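Local structure of extrinsic protein in photosystem II (Chaetoceros gracilis, 4K7B) at residues 18-23 / 85-90; 33-38 / 65-70. The protein is an extrinsic protein of photosystem II in a marine diatom, probably bound at the lumenal side of the complex, where it is likely to support oxygen evolution. All blocks are in the same frame, centred on the assembly; numbering follows the deposited sequence. Where two conformers were deposited one is given.

The two contacts illustrate how a small all-helical domain is tied together at successive levels. Interaction 1 joins helix 6-21 to helix 76-89 close to the centre of the chain; interaction 2, its centre about 12 Å from that of the first, joins the short helix 32-37 to helix 54-73. Along the chain, interaction 2 is nested within the loop that interaction 1 closes. Helices 54-73 and 76-89 follow one another, and Ile-67 packs on Tyr-86 where they lie side by side. A salt bridge from Arg-19 to Glu-38 links the other two segments. Through these two links, one apolar and one charged, the contacts form one connected helical packing.

Interaction 1 of 2, residues 18-23 / 85-90; sequences DRIAAL and AYMAAN. With SO4 (sulfate ion), chain C.
With CG anti to the backbone N (chi1 174°), the ring of Tyr-86 extends toward helix 6-21, while Ile-20 turns CG1 beside its own N (chi1 -65°) and sets CG2 and CD1 against the ring's edge. CD1 of Ile-20 lies 3.7 Å from CE2 of Tyr-86, the two side chains crossing at about a right angle. CG2 of Ile-20 also meets CG of Met-87 at 4.2 Å, and Met-87 brings CE to 4.0 Å from CB of Ala-21. This buried apolar seam joins the first and last long helices of a four-helix bundle, consistent with the PsbQ-like clan. Within it, the Tyr-86 hydroxyl is satisfied by Asn-46. Just past the helix end, Asn-90 ND2 returns to Tyr-86 O at 2.9 Å, its partner close to the amide plane. On the outer side, Arg-19 grips a sulfate, probably from the crystallisation liquor, through NH1 to O1 (2.9 Å) and NH2 to O4 (2.8 Å), while NE pairs with Glu-38. An alanine in place of Arg-19 is likely to leave Glu-38 without its salt-bridge mate and the sulfate with a weaker hold. Asn-40 ND2 is also hydrogen-bonded to that anion.

Interaction 2 of 2, residues 33-38 / 65-70; sequences KAIAEE and NEIFKA
Phe-68 makes the largest single contribution to this contact, reaching from helix 54-73 to the end of helix 32-37, where Ile-35 and Ala-36 receive its ring. CG sits anti to the carbonyl carbon, beside the backbone N (chi1 -76°), and from there the far end of the ring comes nearer to the other helix than the direction of its CB would suggest. The tight part of the contact lies here. CE1 of Phe-68 is 3.8 Å from CA of Ala-36, which comes in at the ring's edge, near its plane. CZ of Phe-68 comes within 3.9 Å of the carbonyl O of Ile-35 and 4.2 Å from CG2 of the same residue. The ring thus abuts the backbone, which the small Ala-36 side chain probably allows.

On the inner side CG2 of Ile-35 meets CG2 of Ile-67 at 4.2 Å, a pair that is buried but more widely spaced. Toward the solvent the packing thins, and Ala-36 and Phe-68 are only partly covered. The axes of segments 33-37 and 65-70 approach to 11.2 Å and run roughly antiparallel (149°), too far apart for backbone-to-backbone contact, so the Phe-68 ring bridges to the backbone of the other helix. A short connecting helix is in this way packed against a long helix of the bundle, consistent with the PsbQ-like clan.

Glu-38 occupies the N-cap position of helix 39-49, so the short helix hands over directly to the next. Around the isoleucines, Phe-42 of helix 39-49 touches both, Val-79 of helix 76-89 meets Ile-35, Ala-82 of that helix meets Ile-67, and Val-27 of helix 24-29 packs on Ile-35.

Interaction 1 of 2, residues 18-23 / 85-90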
loop_
_atom_site.group_PDB
_atom_site.type_symbol
_atom_site.label_atom_id
_atom_site.label_comp_id
_atom_site.label_asym_id
_atom_site.label_seq_id
_atom_site.Cartn_x
_atom_site.Cartn_y
_atom_site.Cartn_z
ATOM N N ASP A 18 -0.403 4.719 5.260
ATOM C CA ASP A 18 -1.828 4.472 5.499
ATOM C C ASP A 18 -2.610 4.415 4.183
ATOM O O ASP A 18 -3.518 3.577 4.042
ATOM C CB ASP A 18 -2.446 5.500 6.448
ATOM C CG ASP A 18 -1.983 5.332 7.883
ATOM O OD1 ASP A 18 -1.295 4.330 8.203
ATOM O OD2 ASP A 18 -2.319 6.218 8.700
ATOM N N ARG A 19 -2.261 5.280 3.227
ATOM C CA ARG A 19 -2.902 5.179 1.906
ATOM C C ARG A 19 -2.670 3.804 1.278
ATOM O O ARG A 19 -3.573 3.214 0.658
ATOM C CB ARG A 19 -2.428 6.297 0.970
ATOM C CG ARG A 19 -3.009 7.656 1.326
ATOM C CD ARG A 19 -2.461 8.811 0.484
ATOM N NE ARG A 19 -2.558 8.569 -0.961
ATOM C CZ ARG A 19 -2.139 9.424 -1.897
ATOM N NH1 ARG A 19 -1.600 10.588 -1.546
ATOM N NH2 ARG A 19 -2.250 9.122 -3.195
ATOM N N ILE A 20 -1.462 3.280 1.446
ATOM C CA ILE A 20 -1.147 1.967 0.895
ATOM C C ILE A 20 -1.882 0.839 1.641
ATOM O O ILE A 20 -2.436 -0.064 1.016
ATOM C CB ILE A 20 0.383 1.746 0.863
ATOM C CG1 ILE A 20 1.009 2.748 -0.115
ATOM C CG2 ILE A 20 0.720 0.311 0.518
ATOM C CD1 ILE A 20 2.507 2.930 0.078
ATOM N N ALA A 21 -1.933 0.917 2.960
ATOM C CA ALA A 21 -2.622 -0.101 3.736
ATOM C C ALA A 21 -4.112 -0.118 3.423
ATOM O O ALA A 21 -4.744 -1.177 3.458
ATOM C CB ALA A 21 -2.397 0.138 5.229
ATOM N N ALA A 22 -4.666 1.056 3.122
ATOM C CA ALA A 22 -6.094 1.177 2.840
ATOM C C ALA A 22 -6.494 0.449 1.562
ATOM O O ALA A 22 -7.689 0.269 1.309
ATOM C CB ALA A 22 -6.500 2.651 2.763
ATOM N N LEU A 23 -5.509 0.056 0.756
ATOM C CA LEU A 23 -5.790 -0.693 -0.470
ATOM C C LEU A 23 -6.180 -2.155 -0.237
ATOM O O LEU A 23 -6.449 -2.857 -1.203
ATOM C CB LEU A 23 -4.597 -0.638 -1.435
ATOM C CG LEU A 23 -4.328 0.747 -2.015
ATOM C CD1 LEU A 23 -2.976 0.797 -2.715
ATOM C CD2 LEU A 23 -5.446 1.139 -2.959
ATOM N N ALA A 85 4.042 -8.480 0.318
ATOM C CA ALA A 85 5.502 -8.468 0.447
ATOM C C ALA A 85 6.034 -7.050 0.638
ATOM O O ALA A 85 6.932 -6.815 1.458
ATOM C CB ALA A 85 6.159 -9.126 -0.762
ATOM N N TYR A 86 5.470 -6.108 -0.113
ATOM C CA TYR A 86 5.857 -4.707 -0.013
ATOM C C TYR A 86 5.542 -4.163 1.379
ATOM O O TYR A 86 6.379 -3.515 2.021
ATOM C CB TYR A 86 5.128 -3.895 -1.086
ATOM C CG TYR A 86 5.328 -2.398 -1.015
ATOM C CD1 TYR A 86 6.502 -1.811 -1.451
ATOM C CD2 TYR A 86 4.326 -1.568 -0.523
ATOM C CE1 TYR A 86 6.682 -0.442 -1.402
ATOM C CE2 TYR A 86 4.501 -0.193 -0.460
ATOM C CZ TYR A 86 5.682 0.362 -0.906
ATOM O OH TYR A 86 5.868 1.720 -0.865
ATOM N N MET A 87 4.330 -4.424 1.854
ATOM C CA MET A 87 3.998 -3.953 3.190
ATOM C C MET A 87 4.864 -4.555 4.278
ATOM O O MET A 87 5.339 -3.835 5.164
ATOM C CB MET A 87 2.520 -4.142 3.476
ATOM C CG MET A 87 1.707 -3.098 2.723
ATOM S SD MET A 87 -0.041 -3.214 3.015
ATOM C CE MET A 87 -0.109 -3.071 4.797
ATOM N N ALA A 88 5.096 -5.864 4.209
ATOM C CA ALA A 88 5.891 -6.522 5.241
ATOM C C ALA A 88 7.328 -6.009 5.231
ATOM O O ALA A 88 7.906 -5.740 6.287
ATOM C CB ALA A 88 5.865 -8.024 5.049
ATOM N N ALA A 89 7.895 -5.855 4.039
ATOM C CA ALA A 89 9.294 -5.452 3.924
ATOM C C ALA A 89 9.511 -4.019 4.383
ATOM O O ALA A 89 10.612 -3.645 4.783
ATOM C CB ALA A 89 9.780 -5.625 2.487
ATOM N N ASN A 90 8.459 -3.218 4.325
ATOM C CA ASN A 90 8.583 -1.806 4.647
ATOM C C ASN A 90 7.935 -1.393 5.964
ATOM O O ASN A 90 7.830 -0.204 6.265
ATOM C CB ASN A 90 8.077 -0.970 3.478
ATOM C CG ASN A 90 8.997 -1.078 2.290
ATOM O OD1 ASN A 90 10.092 -0.529 2.307
ATOM N ND2 ASN A 90 8.594 -1.851 1.292
HETATM S S SO4 C . -2.101 12.529 -4.805
HETATM O O1 SO4 C . -1.766 12.778 -3.397
HETATM O O2 SO4 C . -3.492 12.900 -5.058
HETATM O O3 SO4 C . -1.213 13.343 -5.640
HETATM O O4 SO4 C . -1.929 11.113 -5.143
#

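Interaction 2 of 2, residues 33-38 / 65-70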
loop_
_atom_site.group_PDB
_atom_site.type_symbol
_atom_site.label_atom_id
_atom_site.label_comp_id
_atom_site.label_asym_id
_atom_site.label_seq_id
_atom_site.Cartn_x
_atom_site.Cartn_y
_atom_site.Cartn_z
ATOM N N LYS A 33 -7.448 -0.640 -10.560
ATOM C CA LYS A 33 -7.540 0.805 -10.767
ATOM C C LYS A 33 -7.274 1.589 -9.477
ATOM O O LYS A 33 -6.612 2.617 -9.496
ATOM C CB LYS A 33 -8.915 1.166 -11.335
ATOM C CG LYS A 33 -9.191 2.654 -11.455
ATOM C CD LYS A 33 -10.624 2.877 -11.906
ATOM C CE LYS A 33 -11.196 4.167 -11.371
ATOM N NZ LYS A 33 -10.834 5.326 -12.237
ATOM N N ALA A 34 -7.793 1.110 -8.351
ATOM C CA ALA A 34 -7.594 1.818 -7.082
ATOM C C ALA A 34 -6.101 1.880 -6.709
ATOM O O ALA A 34 -5.563 2.905 -6.195
ATOM C CB ALA A 34 -8.394 1.138 -5.975
ATOM N N ILE A 35 -5.426 0.773 -7.009
ATOM C CA ILE A 35 -4.010 0.671 -6.714
ATOM C C ILE A 35 -3.260 1.644 -7.614
ATOM O O ILE A 35 -2.423 2.410 -7.142
ATOM C CB ILE A 35 -3.483 -0.754 -6.914
ATOM C CG1 ILE A 35 -4.310 -1.768 -6.117
ATOM C CG2 ILE A 35 -2.026 -0.837 -6.500
ATOM C CD1 ILE A 35 -3.872 -3.209 -6.361
ATOM N N ALA A 36 -3.572 1.634 -8.903
ATOM C CA ALA A 36 -2.929 2.568 -9.824
ATOM C C ALA A 36 -3.201 4.025 -9.449
ATOM O O ALA A 36 -2.370 4.905 -9.678
ATOM C CB ALA A 36 -3.381 2.289 -11.244
ATOM N N GLU A 37 -4.369 4.279 -8.877
ATOM C CA GLU A 37 -4.719 5.614 -8.449
ATOM C C GLU A 37 -3.912 6.015 -7.230
ATOM O O GLU A 37 -3.808 7.207 -6.937
ATOM C CB GLU A 37 -6.224 5.719 -8.183
ATOM C CG GLU A 37 -7.033 5.706 -9.463
ATOM C CD GLU A 37 -8.524 5.792 -9.226
ATOM O OE1 GLU A 37 -8.986 5.358 -8.150
ATOM O OE2 GLU A 37 -9.233 6.297 -10.121
ATOM N N GLU A 38 -3.352 5.037 -6.507
ATOM C CA GLU A 38 -2.404 5.397 -5.418
ATOM C C GLU A 38 -0.876 5.396 -5.740
ATOM O O GLU A 38 0.002 5.353 -4.828
ATOM C CB GLU A 38 -2.651 4.519 -4.188
ATOM C CG GLU A 38 -4.049 4.620 -3.632
ATOM C CD GLU A 38 -4.299 5.883 -2.841
ATOM O OE1 GLU A 38 -5.468 6.119 -2.498
ATOM O OE2 GLU A 38 -3.346 6.632 -2.548
ATOM N N ASN A 65 7.486 -1.968 -8.275
ATOM C CA ASN A 65 7.471 -2.439 -9.652
ATOM C C ASN A 65 6.855 -3.832 -9.729
ATOM O O ASN A 65 6.113 -4.139 -10.660
ATOM C CB ASN A 65 8.871 -2.465 -10.256
ATOM C CG ASN A 65 9.392 -1.075 -10.629
ATOM O OD1 ASN A 65 8.635 -0.132 -10.804
ATOM N ND2 ASN A 65 10.710 -0.956 -10.754
ATOM N N GLU A 66 7.159 -4.679 -8.748
ATOM C CA GLU A 66 6.584 -6.022 -8.727
ATOM C C GLU A 66 5.060 -5.989 -8.605
ATOM O O GLU A 66 4.347 -6.747 -9.307
ATOM C CB GLU A 66 7.182 -6.847 -7.586
ATOM C CG GLU A 66 6.961 -8.332 -7.744
ATOM C CD GLU A 66 7.732 -8.908 -8.916
ATOM O OE1 GLU A 66 7.267 -9.903 -9.510
ATOM O OE2 GLU A 66 8.803 -8.358 -9.246
ATOM N N ILE A 67 4.553 -5.126 -7.715
ATOM C CA ILE A 67 3.101 -4.940 -7.641
ATOM C C ILE A 67 2.520 -4.576 -9.008
ATOM O O ILE A 67 1.515 -5.155 -9.448
ATOM C CB ILE A 67 2.711 -3.863 -6.614
ATOM C CG1 ILE A 67 3.073 -4.329 -5.212
ATOM C CG2 ILE A 67 1.214 -3.531 -6.712
ATOM C CD1 ILE A 67 2.982 -3.220 -4.194
ATOM N N PHE A 68 3.146 -3.617 -9.684
ATOM C CA PHE A 68 2.581 -3.204 -10.975
ATOM C C PHE A 68 2.745 -4.219 -12.132
ATOM O O PHE A 68 1.901 -4.278 -13.030
ATOM C CB PHE A 68 2.999 -1.765 -11.311
ATOM C CG PHE A 68 2.237 -0.736 -10.514
ATOM C CD1 PHE A 68 1.229 0.001 -11.112
ATOM C CD2 PHE A 68 2.485 -0.559 -9.159
ATOM C CE1 PHE A 68 0.504 0.924 -10.387
ATOM C CE2 PHE A 68 1.759 0.363 -8.423
ATOM C CZ PHE A 68 0.764 1.106 -9.044
ATOM N N LYS A 69 3.785 -5.052 -12.064
ATOM C CA LYS A 69 3.980 -6.158 -13.012
ATOM C C LYS A 69 2.847 -7.158 -12.823
ATOM O O LYS A 69 2.241 -7.657 -13.797
ATOM C CB LYS A 69 5.331 -6.834 -12.747
ATOM C CG LYS A 69 5.666 -8.009 -13.656
ATOM C CD LYS A 69 7.068 -8.522 -13.351
ATOM C CE LYS A 69 7.520 -9.585 -14.339
ATOM N NZ LYS A 69 8.930 -9.993 -14.085
ATOM N N ALA A 70 2.540 -7.431 -11.556
ATOM C CA ALA A 70 1.431 -8.327 -11.254
ATOM C C ALA A 70 0.096 -7.761 -11.712
ATOM O O ALA A 70 -0.745 -8.495 -12.238
ATOM C CB ALA A 70 1.394 -8.657 -9.775
#